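Local coordinates for uncharacterized protein (Mycobacterium tuberculosis, PDB 6Y56) that is a nucleotidyltransferase toxin (MenT4) of a toxin-antitoxin system, probably acting on tRNA acceptor stems and so restraining bacterial growth, at residues A[161-166]-A[190-195]; A[168-173]-A[183-188]; A[28-33]-A[89-94]; A[32-37]-A[83-88]. All coordinates share one frame; numbering follows the deposited sequence.

Interaction 1: residues A[161-166]-A[190-195]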
loop_
_atom_site.group_PDB
_atom_site.type_symbol
_atom_site.label_atom_id
_atom_site.label_comp_id
_atom_site.label_asym_id
_atom_site.label_seq_id
_atom_site.Cartn_x
_atom_site.Cartn_y
_atom_site.Cartn_z
ATOM N N VAL A 161 4.568 1.097 7.641
ATOM C CA VAL A 161 4.182 2.502 7.702
ATOM C C VAL A 161 3.180 2.733 8.828
ATOM O O VAL A 161 2.257 1.940 9.051
ATOM C CB VAL A 161 3.627 2.917 6.323
ATOM C CG1 VAL A 161 2.370 2.109 5.953
ATOM C CG2 VAL A 161 3.332 4.414 6.262
ATOM N N ALA A 162 3.359 3.844 9.540
ATOM C CA ALA A 162 2.406 4.201 10.578
ATOM C C ALA A 162 1.027 4.368 9.967
ATOM O O ALA A 162 0.880 4.816 8.822
ATOM C CB ALA A 162 2.822 5.511 11.241
ATOM N N GLU A 163 0.001 4.011 10.742
ATOM C CA GLU A 163 -1.352 3.997 10.207
ATOM C C GLU A 163 -1.812 5.381 9.749
ATOM O O GLU A 163 -2.479 5.499 8.719
ATOM C CB GLU A 163 -2.322 3.393 11.219
ATOM C CG GLU A 163 -3.684 3.187 10.617
ATOM C CD GLU A 163 -4.601 2.346 11.472
ATOM O OE1 GLU A 163 -4.098 1.575 12.319
ATOM O OE2 GLU A 163 -5.830 2.448 11.266
ATOM N N ALA A 164 -1.474 6.437 10.494
ATOM C CA ALA A 164 -1.859 7.784 10.073
ATOM C C ALA A 164 -1.208 8.145 8.747
ATOM O O ALA A 164 -1.817 8.821 7.906
ATOM C CB ALA A 164 -1.448 8.804 11.131
ATOM N N GLU A 165 0.045 7.720 8.550
ATOM C CA GLU A 165 0.742 8.004 7.304
ATOM C C GLU A 165 0.189 7.169 6.153
ATOM O O GLU A 165 0.097 7.654 5.024
ATOM C CB GLU A 165 2.246 7.805 7.486
ATOM C CG GLU A 165 3.058 8.230 6.280
ATOM C CD GLU A 165 4.489 8.565 6.619
ATOM O OE1 GLU A 165 4.972 8.168 7.706
ATOM O OE2 GLU A 165 5.144 9.228 5.794
ATOM N N ALA A 166 -0.174 5.911 6.411
ATOM C CA ALA A 166 -0.786 5.102 5.362
ATOM C C ALA A 166 -2.089 5.729 4.882
ATOM O O ALA A 166 -2.367 5.773 3.674
ATOM C CB ALA A 166 -1.047 3.686 5.884
ATOM N N ALA A 190 -11.885 4.349 7.507
ATOM C CA ALA A 190 -13.044 5.056 8.035
ATOM C C ALA A 190 -13.729 4.307 9.165
ATOM O O ALA A 190 -14.507 4.917 9.909
ATOM C CB ALA A 190 -14.040 5.326 6.909
ATOM N N SER A 191 -13.477 3.008 9.300
ATOM C CA SER A 191 -14.040 2.206 10.379
ATOM C C SER A 191 -13.112 2.097 11.580
ATOM O O SER A 191 -13.481 1.463 12.573
ATOM C CB SER A 191 -14.379 0.799 9.874
ATOM O OG SER A 191 -13.198 0.033 9.738
ATOM N N ARG A 192 -11.926 2.687 11.514
ATOM C CA ARG A 192 -10.920 2.591 12.560
ATOM C C ARG A 192 -10.696 3.961 13.185
ATOM O O ARG A 192 -11.190 4.980 12.696
ATOM C CB ARG A 192 -9.614 2.030 11.982
ATOM C CG ARG A 192 -9.772 0.597 11.458
ATOM C CD ARG A 192 -8.615 0.154 10.562
ATOM N NE ARG A 192 -7.346 0.135 11.276
ATOM C CZ ARG A 192 -6.899 -0.898 11.981
ATOM N NH1 ARG A 192 -7.616 -2.011 12.064
ATOM N NH2 ARG A 192 -5.733 -0.810 12.602
ATOM N N THR A 193 -9.958 3.975 14.293
ATOM C CA THR A 193 -9.588 5.245 14.906
ATOM C C THR A 193 -8.708 6.027 13.943
ATOM O O THR A 193 -7.797 5.468 13.331
ATOM C CB THR A 193 -8.837 4.991 16.212
ATOM O OG1 THR A 193 -9.748 4.468 17.184
ATOM C CG2 THR A 193 -8.238 6.285 16.742
ATOM N N ILE A 194 -9.006 7.315 13.786
ATOM C CA ILE A 194 -8.256 8.205 12.905
ATOM C C ILE A 194 -7.757 9.369 13.738
ATOM O O ILE A 194 -8.544 10.020 14.430
ATOM C CB ILE A 194 -9.118 8.730 11.741
ATOM C CG1 ILE A 194 -9.579 7.576 10.848
ATOM C CG2 ILE A 194 -8.345 9.766 10.907
ATOM C CD1 ILE A 194 -10.401 8.033 9.646
ATOM N N ASP A 195 -6.454 9.622 13.680
ATOM C CA ASP A 195 -5.852 10.797 14.311
ATOM C C ASP A 195 -6.034 11.937 13.318
ATOM O O ASP A 195 -5.187 12.189 12.461
ATOM C CB ASP A 195 -4.380 10.538 14.591
ATOM C CG ASP A 195 -3.711 11.661 15.358
ATOM O OD1 ASP A 195 -4.306 12.753 15.503
ATOM O OD2 ASP A 195 -2.566 11.443 15.801
HETATM O O HOH W 1 -7.175 4.682 10.584
HETATM O O HOH W 2 -6.617 3.045 14.050
#

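Interaction 2: residues A[168-173]-A[183-188]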
loop_
_atom_site.group_PDB
_atom_site.type_symbol
_atom_site.label_atom_id
_atom_site.label_comp_id
_atom_site.label_asym_id
_atom_site.label_seq_id
_atom_site.Cartn_x
_atom_site.Cartn_y
_atom_site.Cartn_z
ATOM N N ALA A 168 -2.887 8.968 5.074
ATOM C CA ALA A 168 -2.539 10.183 4.338
ATOM C C ALA A 168 -2.050 9.860 2.928
ATOM O O ALA A 168 -2.392 10.567 1.972
ATOM C CB ALA A 168 -1.491 10.987 5.111
ATOM N N GLU A 169 -1.254 8.792 2.771
ATOM C CA GLU A 169 -0.798 8.406 1.441
ATOM C C GLU A 169 -1.962 7.966 0.561
ATOM O O GLU A 169 -2.010 8.290 -0.633
ATOM C CB GLU A 169 0.255 7.301 1.540
ATOM C CG GLU A 169 1.588 7.799 2.070
ATOM C CD GLU A 169 2.769 6.952 1.643
ATOM O OE1 GLU A 169 2.570 5.831 1.130
ATOM O OE2 GLU A 169 3.906 7.415 1.840
ATOM N N LYS A 170 -2.920 7.241 1.131
ATOM C CA LYS A 170 -4.085 6.832 0.352
ATOM C C LYS A 170 -4.881 8.039 -0.100
ATOM O O LYS A 170 -5.300 8.119 -1.261
ATOM C CB LYS A 170 -4.973 5.906 1.181
ATOM C CG LYS A 170 -4.489 4.475 1.285
ATOM C CD LYS A 170 -4.751 3.725 -0.011
ATOM C CE LYS A 170 -4.045 2.393 0.016
ATOM N NZ LYS A 170 -4.381 1.636 -1.206
ATOM N N LEU A 171 -5.070 9.006 0.795
ATOM C CA LEU A 171 -5.799 10.215 0.442
ATOM C C LEU A 171 -5.052 11.042 -0.593
ATOM O O LEU A 171 -5.673 11.727 -1.419
ATOM C CB LEU A 171 -6.022 11.044 1.703
ATOM C CG LEU A 171 -6.988 10.466 2.733
ATOM C CD1 LEU A 171 -6.864 11.192 4.073
ATOM C CD2 LEU A 171 -8.413 10.520 2.182
ATOM N N ALA A 172 -3.721 11.023 -0.536
ATOM C CA ALA A 172 -2.930 11.770 -1.505
ATOM C C ALA A 172 -3.095 11.206 -2.908
ATOM O O ALA A 172 -3.163 11.961 -3.881
ATOM C CB ALA A 172 -1.459 11.778 -1.084
ATOM N N ARG A 173 -3.158 9.893 -3.041
ATOM C CA ARG A 173 -3.410 9.342 -4.369
ATOM C C ARG A 173 -4.863 9.528 -4.785
ATOM O O ARG A 173 -5.140 9.852 -5.948
ATOM C CB ARG A 173 -3.032 7.873 -4.420
ATOM C CG ARG A 173 -3.310 7.281 -5.798
ATOM C CD ARG A 173 -2.412 6.102 -6.084
ATOM N NE ARG A 173 -2.823 4.938 -5.313
ATOM C CZ ARG A 173 -2.085 3.846 -5.171
ATOM N NH1 ARG A 173 -0.887 3.780 -5.737
ATOM N NH2 ARG A 173 -2.541 2.826 -4.457
ATOM N N LEU A 183 -10.346 3.247 -2.691
ATOM C CA LEU A 183 -11.635 3.465 -2.039
ATOM C C LEU A 183 -11.918 2.378 -1.008
ATOM O O LEU A 183 -12.366 2.665 0.108
ATOM C CB LEU A 183 -12.735 3.492 -3.099
ATOM C CG LEU A 183 -14.182 3.584 -2.599
ATOM C CD1 LEU A 183 -14.410 4.897 -1.853
ATOM C CD2 LEU A 183 -15.140 3.450 -3.767
ATOM N N TYR A 184 -11.675 1.116 -1.370
ATOM C CA TYR A 184 -11.860 0.023 -0.423
ATOM C C TYR A 184 -11.017 0.234 0.834
ATOM O O TYR A 184 -11.492 0.054 1.963
ATOM C CB TYR A 184 -11.507 -1.316 -1.088
ATOM C CG TYR A 184 -11.646 -2.473 -0.140
ATOM C CD1 TYR A 184 -10.606 -2.833 0.718
ATOM C CD2 TYR A 184 -12.838 -3.183 -0.060
ATOM C CE1 TYR A 184 -10.739 -3.872 1.607
ATOM C CE2 TYR A 184 -12.982 -4.232 0.833
ATOM C CZ TYR A 184 -11.934 -4.562 1.668
ATOM O OH TYR A 184 -12.085 -5.602 2.565
ATOM N N ASP A 185 -9.737 0.569 0.655
ATOM C CA ASP A 185 -8.852 0.726 1.806
ATOM C C ASP A 185 -9.279 1.904 2.671
ATOM O O ASP A 185 -9.259 1.812 3.901
ATOM C CB ASP A 185 -7.401 0.874 1.342
ATOM C CG ASP A 185 -6.854 -0.380 0.664
ATOM O OD1 ASP A 185 -7.434 -1.484 0.805
ATOM O OD2 ASP A 185 -5.825 -0.239 -0.031
ATOM N N LEU A 186 -9.688 3.006 2.042
ATOM C CA LEU A 186 -10.164 4.156 2.803
ATOM C C LEU A 186 -11.431 3.819 3.567
ATOM O O LEU A 186 -11.649 4.345 4.666
ATOM C CB LEU A 186 -10.405 5.343 1.872
ATOM C CG LEU A 186 -9.120 6.030 1.402
ATOM C CD1 LEU A 186 -9.458 6.987 0.281
ATOM C CD2 LEU A 186 -8.454 6.755 2.551
ATOM N N ASN A 187 -12.278 2.951 2.998
ATOM C CA ASN A 187 -13.462 2.501 3.719
ATOM C C ASN A 187 -13.089 1.764 4.999
ATOM O O ASN A 187 -13.798 1.880 6.005
ATOM C CB ASN A 187 -14.333 1.638 2.804
ATOM C CG ASN A 187 -15.630 1.214 3.462
ATOM O OD1 ASN A 187 -16.524 2.031 3.660
ATOM N ND2 ASN A 187 -15.738 -0.064 3.798
ATOM N N HIS A 188 -11.980 1.007 4.990
ATOM C CA HIS A 188 -11.495 0.398 6.224
ATOM C C HIS A 188 -10.941 1.441 7.179
ATOM O O HIS A 188 -11.225 1.387 8.378
ATOM C CB HIS A 188 -10.443 -0.666 5.922
ATOM C CG HIS A 188 -11.019 -2.019 5.682
ATOM N ND1 HIS A 188 -11.517 -2.809 6.696
ATOM C CD2 HIS A 188 -11.184 -2.721 4.538
ATOM C CE1 HIS A 188 -11.965 -3.942 6.183
ATOM N NE2 HIS A 188 -11.772 -3.915 4.876
#

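Interaction 3: residues A[28-33]-A[89-94]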
loop_
_atom_site.group_PDB
_atom_site.type_symbol
_atom_site.label_atom_id
_atom_site.label_comp_id
_atom_site.label_asym_id
_atom_site.label_seq_id
_atom_site.Cartn_x
_atom_site.Cartn_y
_atom_site.Cartn_z
ATOM N N GLN A 28 3.347 -13.861 -1.728
ATOM C CA GLN A 28 3.868 -12.653 -1.093
ATOM C C GLN A 28 4.380 -12.926 0.315
ATOM O O GLN A 28 5.407 -12.368 0.727
ATOM C CB GLN A 28 2.778 -11.591 -1.009
ATOM C CG GLN A 28 2.336 -11.016 -2.319
ATOM C CD GLN A 28 1.092 -10.190 -2.160
ATOM O OE1 GLN A 28 0.288 -10.437 -1.256
ATOM N NE2 GLN A 28 0.915 -9.211 -3.032
ATOM N N ASP A 29 3.657 -13.741 1.097
ATOM C CA ASP A 29 4.130 -14.059 2.445
ATOM C C ASP A 29 5.484 -14.743 2.392
ATOM O O ASP A 29 6.356 -14.495 3.236
ATOM C CB ASP A 29 3.159 -14.991 3.172
ATOM C CG ASP A 29 1.813 -14.364 3.422
ATOM O OD1 ASP A 29 1.686 -13.119 3.345
ATOM O OD2 ASP A 29 0.879 -15.129 3.703
ATOM N N HIS A 30 5.663 -15.622 1.409
ATOM C CA HIS A 30 6.927 -16.326 1.243
ATOM C C HIS A 30 8.037 -15.364 0.841
ATOM O O HIS A 30 9.164 -15.472 1.339
ATOM C CB HIS A 30 6.763 -17.454 0.217
ATOM C CG HIS A 30 6.045 -18.656 0.752
ATOM N ND1 HIS A 30 4.724 -18.625 1.143
ATOM C CD2 HIS A 30 6.470 -19.925 0.970
ATOM C CE1 HIS A 30 4.366 -19.820 1.584
ATOM N NE2 HIS A 30 5.410 -20.626 1.492
ATOM N N LEU A 31 7.737 -14.411 -0.049
ATOM C CA LEU A 31 8.735 -13.430 -0.466
ATOM C C LEU A 31 9.130 -12.534 0.698
ATOM O O LEU A 31 10.318 -12.251 0.902
ATOM C CB LEU A 31 8.181 -12.597 -1.626
ATOM C CG LEU A 31 9.064 -11.522 -2.282
ATOM C CD1 LEU A 31 8.553 -11.183 -3.658
ATOM C CD2 LEU A 31 9.106 -10.220 -1.470
ATOM N N LEU A 32 8.146 -12.088 1.480
ATOM C CA LEU A 32 8.439 -11.239 2.629
ATOM C C LEU A 32 9.259 -11.991 3.670
ATOM O O LEU A 32 10.165 -11.415 4.286
ATOM C CB LEU A 32 7.135 -10.684 3.204
ATOM C CG LEU A 32 6.441 -9.644 2.312
ATOM C CD1 LEU A 32 4.980 -9.453 2.730
ATOM C CD2 LEU A 32 7.182 -8.322 2.353
ATOM N N TYR A 33 8.994 -13.285 3.842
ATOM C CA TYR A 33 9.836 -14.096 4.718
ATOM C C TYR A 33 11.276 -14.110 4.219
ATOM O O TYR A 33 12.220 -13.896 4.988
ATOM C CB TYR A 33 9.284 -15.522 4.790
ATOM C CG TYR A 33 10.175 -16.469 5.578
ATOM C CD1 TYR A 33 10.304 -16.340 6.953
ATOM C CD2 TYR A 33 10.895 -17.475 4.946
ATOM C CE1 TYR A 33 11.116 -17.189 7.686
ATOM C CE2 TYR A 33 11.711 -18.333 5.683
ATOM C CZ TYR A 33 11.814 -18.173 7.042
ATOM O OH TYR A 33 12.616 -19.018 7.776
ATOM N N ALA A 89 14.747 -16.038 -6.971
ATOM C CA ALA A 89 14.739 -16.669 -5.660
ATOM C C ALA A 89 13.682 -17.763 -5.586
ATOM O O ALA A 89 12.623 -17.693 -6.222
ATOM C CB ALA A 89 14.447 -15.630 -4.575
ATOM N N ARG A 90 13.973 -18.769 -4.774
ATOM C CA ARG A 90 13.020 -19.806 -4.431
ATOM C C ARG A 90 12.802 -19.776 -2.925
ATOM O O ARG A 90 13.741 -19.556 -2.151
ATOM C CB ARG A 90 13.529 -21.187 -4.874
ATOM C CG ARG A 90 12.733 -22.348 -4.305
ATOM C CD ARG A 90 13.051 -23.673 -5.005
ATOM N NE ARG A 90 12.756 -23.601 -6.430
ATOM C CZ ARG A 90 11.543 -23.730 -6.949
ATOM N NH1 ARG A 90 11.372 -23.639 -8.263
ATOM N NH2 ARG A 90 10.501 -23.950 -6.161
ATOM N N VAL A 91 11.546 -19.921 -2.513
ATOM C CA VAL A 91 11.201 -20.091 -1.109
ATOM C C VAL A 91 10.262 -21.279 -1.094
ATOM O O VAL A 91 9.101 -21.160 -1.494
ATOM C CB VAL A 91 10.530 -18.853 -0.503
ATOM C CG1 VAL A 91 10.230 -19.097 0.967
ATOM C CG2 VAL A 91 11.405 -17.615 -0.678
ATOM N N GLY A 92 10.780 -22.437 -0.695
ATOM C CA GLY A 92 9.988 -23.649 -0.783
ATOM C C GLY A 92 9.544 -23.880 -2.212
ATOM O O GLY A 92 10.349 -23.865 -3.150
ATOM N N GLY A 93 8.241 -24.064 -2.391
ATOM C CA GLY A 93 7.682 -24.352 -3.696
ATOM C C GLY A 93 7.608 -23.171 -4.649
ATOM O O GLY A 93 7.364 -23.382 -5.840
ATOM N N PHE A 94 7.796 -21.944 -4.165
ATOM C CA PHE A 94 7.623 -20.769 -5.012
ATOM C C PHE A 94 8.945 -20.319 -5.613
ATOM O O PHE A 94 9.971 -20.281 -4.927
ATOM C CB PHE A 94 7.063 -19.589 -4.218
ATOM C CG PHE A 94 5.644 -19.772 -3.768
ATOM C CD1 PHE A 94 4.578 -19.505 -4.621
ATOM C CD2 PHE A 94 5.385 -20.235 -2.488
ATOM C CE1 PHE A 94 3.265 -19.682 -4.192
ATOM C CE2 PHE A 94 4.079 -20.410 -2.051
ATOM C CZ PHE A 94 3.020 -20.133 -2.900
#

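Interaction 4: residues A[32-37]-A[83-88]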
loop_
_atom_site.group_PDB
_atom_site.type_symbol
_atom_site.label_atom_id
_atom_site.label_comp_id
_atom_site.label_asym_id
_atom_site.label_seq_id
_atom_site.Cartn_x
_atom_site.Cartn_y
_atom_site.Cartn_z
ATOM N N LEU A 32 8.146 -12.088 1.480
ATOM C CA LEU A 32 8.439 -11.239 2.629
ATOM C C LEU A 32 9.259 -11.991 3.670
ATOM O O LEU A 32 10.165 -11.415 4.286
ATOM C CB LEU A 32 7.135 -10.684 3.204
ATOM C CG LEU A 32 6.441 -9.644 2.312
ATOM C CD1 LEU A 32 4.980 -9.453 2.730
ATOM C CD2 LEU A 32 7.182 -8.322 2.353
ATOM N N TYR A 33 8.994 -13.285 3.842
ATOM C CA TYR A 33 9.836 -14.096 4.718
ATOM C C TYR A 33 11.276 -14.110 4.219
ATOM O O TYR A 33 12.220 -13.896 4.988
ATOM C CB TYR A 33 9.284 -15.522 4.790
ATOM C CG TYR A 33 10.175 -16.469 5.578
ATOM C CD1 TYR A 33 10.304 -16.340 6.953
ATOM C CD2 TYR A 33 10.895 -17.475 4.946
ATOM C CE1 TYR A 33 11.116 -17.189 7.686
ATOM C CE2 TYR A 33 11.711 -18.333 5.683
ATOM C CZ TYR A 33 11.814 -18.173 7.042
ATOM O OH TYR A 33 12.616 -19.018 7.776
ATOM N N LEU A 34 11.473 -14.357 2.928
ATOM C CA LEU A 34 12.824 -14.341 2.375
ATOM C C LEU A 34 13.523 -13.013 2.644
ATOM O O LEU A 34 14.663 -12.981 3.117
ATOM C CB LEU A 34 12.747 -14.605 0.874
ATOM C CG LEU A 34 14.061 -14.359 0.136
ATOM C CD1 LEU A 34 15.049 -15.474 0.440
ATOM C CD2 LEU A 34 13.811 -14.196 -1.357
ATOM N N LEU A 35 12.848 -11.900 2.358
ATOM C CA LEU A 35 13.455 -10.595 2.594
ATOM C C LEU A 35 13.813 -10.419 4.060
ATOM O O LEU A 35 14.880 -9.884 4.388
ATOM C CB LEU A 35 12.501 -9.481 2.167
ATOM C CG LEU A 35 12.211 -9.373 0.668
ATOM C CD1 LEU A 35 11.382 -8.130 0.396
ATOM C CD2 LEU A 35 13.486 -9.334 -0.167
ATOM N N SER A 36 12.942 -10.880 4.963
ATOM C CA SER A 36 13.191 -10.672 6.384
ATOM C C SER A 36 14.413 -11.442 6.850
ATOM O O SER A 36 15.052 -11.058 7.835
ATOM C CB SER A 36 11.982 -11.100 7.207
ATOM O OG SER A 36 11.862 -12.516 7.269
ATOM N N GLN A 37 14.740 -12.531 6.170
ATOM C CA GLN A 37 15.897 -13.325 6.550
ATOM C C GLN A 37 17.204 -12.772 6.008
ATOM O O GLN A 37 18.267 -13.193 6.477
ATOM C CB GLN A 37 15.729 -14.770 6.074
ATOM C CG GLN A 37 14.671 -15.563 6.836
ATOM C CD GLN A 37 15.145 -16.013 8.217
ATOM O OE1 GLN A 37 14.712 -15.481 9.242
ATOM N NE2 GLN A 37 16.033 -17.002 8.247
ATOM N N CYS A 83 15.926 -6.168 -5.126
ATOM C CA CYS A 83 15.516 -6.709 -6.416
ATOM C C CYS A 83 16.403 -7.875 -6.847
ATOM O O CYS A 83 15.904 -8.866 -7.395
ATOM C CB CYS A 83 15.494 -5.596 -7.469
ATOM S SG CYS A 83 14.160 -4.402 -7.175
ATOM N N GLU A 84 17.716 -7.781 -6.614
ATOM C CA GLU A 84 18.597 -8.903 -6.938
ATOM C C GLU A 84 18.244 -10.126 -6.106
ATOM O O GLU A 84 18.324 -11.262 -6.590
ATOM C CB GLU A 84 20.061 -8.532 -6.694
ATOM C CG GLU A 84 20.673 -7.552 -7.683
ATOM C CD GLU A 84 22.180 -7.444 -7.502
ATOM O OE1 GLU A 84 22.811 -8.471 -7.161
ATOM O OE2 GLU A 84 22.742 -6.345 -7.683
ATOM N N LEU A 85 17.830 -9.910 -4.857
ATOM C CA LEU A 85 17.454 -11.022 -3.997
ATOM C C LEU A 85 16.173 -11.679 -4.482
ATOM O O LEU A 85 16.087 -12.913 -4.528
ATOM C CB LEU A 85 17.297 -10.527 -2.566
ATOM C CG LEU A 85 16.886 -11.585 -1.558
ATOM C CD1 LEU A 85 17.939 -12.685 -1.495
ATOM C CD2 LEU A 85 16.691 -10.941 -0.197
ATOM N N ILE A 86 15.172 -10.876 -4.852
ATOM C CA ILE A 86 13.891 -11.420 -5.297
ATOM C C ILE A 86 14.061 -12.203 -6.590
ATOM O O ILE A 86 13.565 -13.329 -6.724
ATOM C CB ILE A 86 12.862 -10.291 -5.471
ATOM C CG1 ILE A 86 12.540 -9.646 -4.119
ATOM C CG2 ILE A 86 11.591 -10.841 -6.117
ATOM C CD1 ILE A 86 11.649 -8.429 -4.230
ATOM N N ASP A 87 14.762 -11.616 -7.564
ATOM C CA ASP A 87 14.789 -12.173 -8.910
ATOM C C ASP A 87 15.492 -13.531 -8.932
ATOM O O ASP A 87 16.685 -13.635 -8.629
ATOM C CB ASP A 87 15.460 -11.199 -9.870
ATOM C CG ASP A 87 15.185 -11.536 -11.312
ATOM O OD1 ASP A 87 14.054 -11.935 -11.642
ATOM O OD2 ASP A 87 16.123 -11.412 -12.127
ATOM N N GLY A 88 14.749 -14.564 -9.303
ATOM C CA GLY A 88 15.271 -15.912 -9.355
ATOM C C GLY A 88 15.217 -16.667 -8.044
ATOM O O GLY A 88 15.604 -17.842 -8.016
#

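Interaction 1: residues A[161-166]-A[190-195]
R192 and E163 meet through a two-pronged salt bridge that ties the first turn of helix 163-174 to the loop running from 190 to 195. Traced outward, the arginine makes its first approach at CB, which lies 3.9 Å from OE2 of E163. Its CD also passes near that oxygen without a polar contact, and a bend at chi3 (63°) then turns the guanidinium so that its NE side faces the carboxylate. NE of R192 donates to OE2 of E163 at 2.8 Å, with an N-H...O angle of 175°. One step further, NH2 of R192 donates to OE1 of E163 at 2.9 Å, almost as straight. Both oxygens lie almost in the guanidinium plane, yet the carboxylate is rotated 33° against it, and the nitrogens meet the syn sides of the oxygens obliquely, well out of the carboxylate plane. On the glutamate side, CG lies anti to the backbone N, and the extended chain carries the acid to the loop. Two waters broaden the bridge: the first lies 2.7 Å from OE2 of E163, and both donate to that oxygen and to the carbonyl O of T193. OE2 thus accepts three bonds, consistent with a charged carboxylate at this surface site. Around the pair, E163 packs on F189 at the end of helix 180-189, A164 rests on helix 196-212, and I194 touches R259 of helix 249-259.

Interaction 2: residues A[168-173]-A[183-188]
This is a buried helix-helix contact, a salt bridge beside a leucine pair, between helix 163-174 and helix 180-189, centred about 9 Å from the centre of the chain. The local axes of 168-173 and 183-188 approach to 10.1 Å and run roughly antiparallel, their directions 141° apart; K170 and L186 are the residues whose CA atoms come nearest. K170 has the largest share of the interface. Its chain turns at chi2 (-75°) and is extended from there, which carries NZ over to D185, where it donates to OD2 at 2.6 Å. That oxygen is met on its anti lone pair, turned away from OD1. OD2 of D185 also pairs with R64, while NZ of K170 has a second acid in D182, so each of the two buried charges has a second partner. Beneath the polar pair, L186 inserts one methyl between two neighbours: its CD2 lies 3.8 Å from CB of K170 and equally 3.8 Å from CD2 of L171. The two leucine side chains cross at a slant, and CD1 of L186 adds a longer touch to CD2 of L171. V256 of helix 249-259 packs on L186 and V199 of helix 196-212 on L171, extending the apolar layer. The arrangement is that of an antiparallel helical hairpin, two consecutive helices joined by a short connection, here within the helical part of an AbiEii-type nucleotidyltransferase.

Interaction 3: residues A[28-33]-A[89-94]
H30, V91 and F94 account for most of the buried surface, with H30 contributing the largest share. The imidazole of H30 receives the edge of the F94 ring in an edge-to-face pair: CE2 of F94 stands 3.6 Å above the imidazole plane, over its centre. The two ring centroids are 4.7 Å apart. Their planes are inclined at 57°. CD2 of F94 completes the touching edge, 3.6 Å from CD2 of H30. ND1 of the histidine is hydrogen-bonded to the carbonyl O of V26 in the same helix, an interaction that helps fix the ring's rotation. Other aromatic rings, Y151 and F153, also meet this imidazole.

V91 packs beside the histidine with both methyls. CG2 comes within 3.7 Å of the backbone O of H30, whereas CG1 lies 3.9 Å from CD2 of H30 and also approaches the edge of the Y33 ring, CD2 of Y33 being 4.3 Å away. Both V91 and F94 belong to a beta hairpin: a type II' turn from V91 to F94 links strand 90-91 to strand 94-100, closed by reciprocal backbone bonds, V91 N to F94 O and F94 N to V91 O. G92 adopts a positive phi (58°) at the first inner corner of this turn. Strand 90-91 is the outermost strand at one end of the mixed sheet, and helix 19-38 packs against that border of the sheet. L31 of the same helix touches F96 and L110 on strands 94-100 and 107-114, and F94 meets H114 edge-to-face.

Interaction 4: residues A[32-37]-A[83-88]
L85 meets two leucines of the facing helix, L34 and L35, in different ways, and it has the largest share of the buried surface. The contact is apolar throughout; no hydrogen bond passes between 32-37 and 83-88. With L34, L85 stands tip to tip, CD2 of L34 lying 4.0 Å from CG of L85. Both residues have CG anti to the backbone N (chi1 169° for L34, 179° for L85), so each branched end reaches out toward the other helix. With L35 the encounter is a sliding one: the two side chains run past each other in opposite senses, and CD2 of L35 lies 3.6 Å from CD2 of L85. The same CD2 methyl of L35 also reaches I86, whose CG1 is 4.1 Å distant, the two side chains lying aslant one another. One methyl of L35 therefore serves both L85 and I86.

Polar bonds are found within helix 19-38 instead. OG of S36 donates to the carbonyl O of Y33 at 2.7 Å, tilted 20° from the carbonyl plane, and the same oxygen accepts a backbone bond from N of Q37 at 3.1 Å. These lie on the far side of the helix from the leucines and take no part in the interface.

Helix 76-86 ends close by, D87 being the first residue to leave helical geometry. Beneath the leucines, I86 packs on F96 and V98 of strand 94-100, and L35 on F71 of strand 68-72. The result is a two-helix layer laid against the mixed sheet, as in the alpha/beta nucleotidyltransferase fold.

In the fold
Interactions 3 and 4 share helix 19-38 and lie with centres 8 Å apart; they touch where A89 and V91 pack on L34 and where L31 meets I86, so the end of helix 76-86 and the hairpin after it pack on the same helix side by side. Interactions 1 and 2 likewise share helix 163-174, with interaction 2 nested inside the chain loop closed by interaction 1. The two pairs are about 28 Å apart, centre to centre. Chemistry follows place: interaction 1 is a hydrated surface ion pair, interaction 2 a buried one flanked by leucines. Of the partly buried contacts, interaction 3 relies on aromatic and aliphatic packing of a helix on a hairpin, interaction 4 on aliphatic packing between two helices.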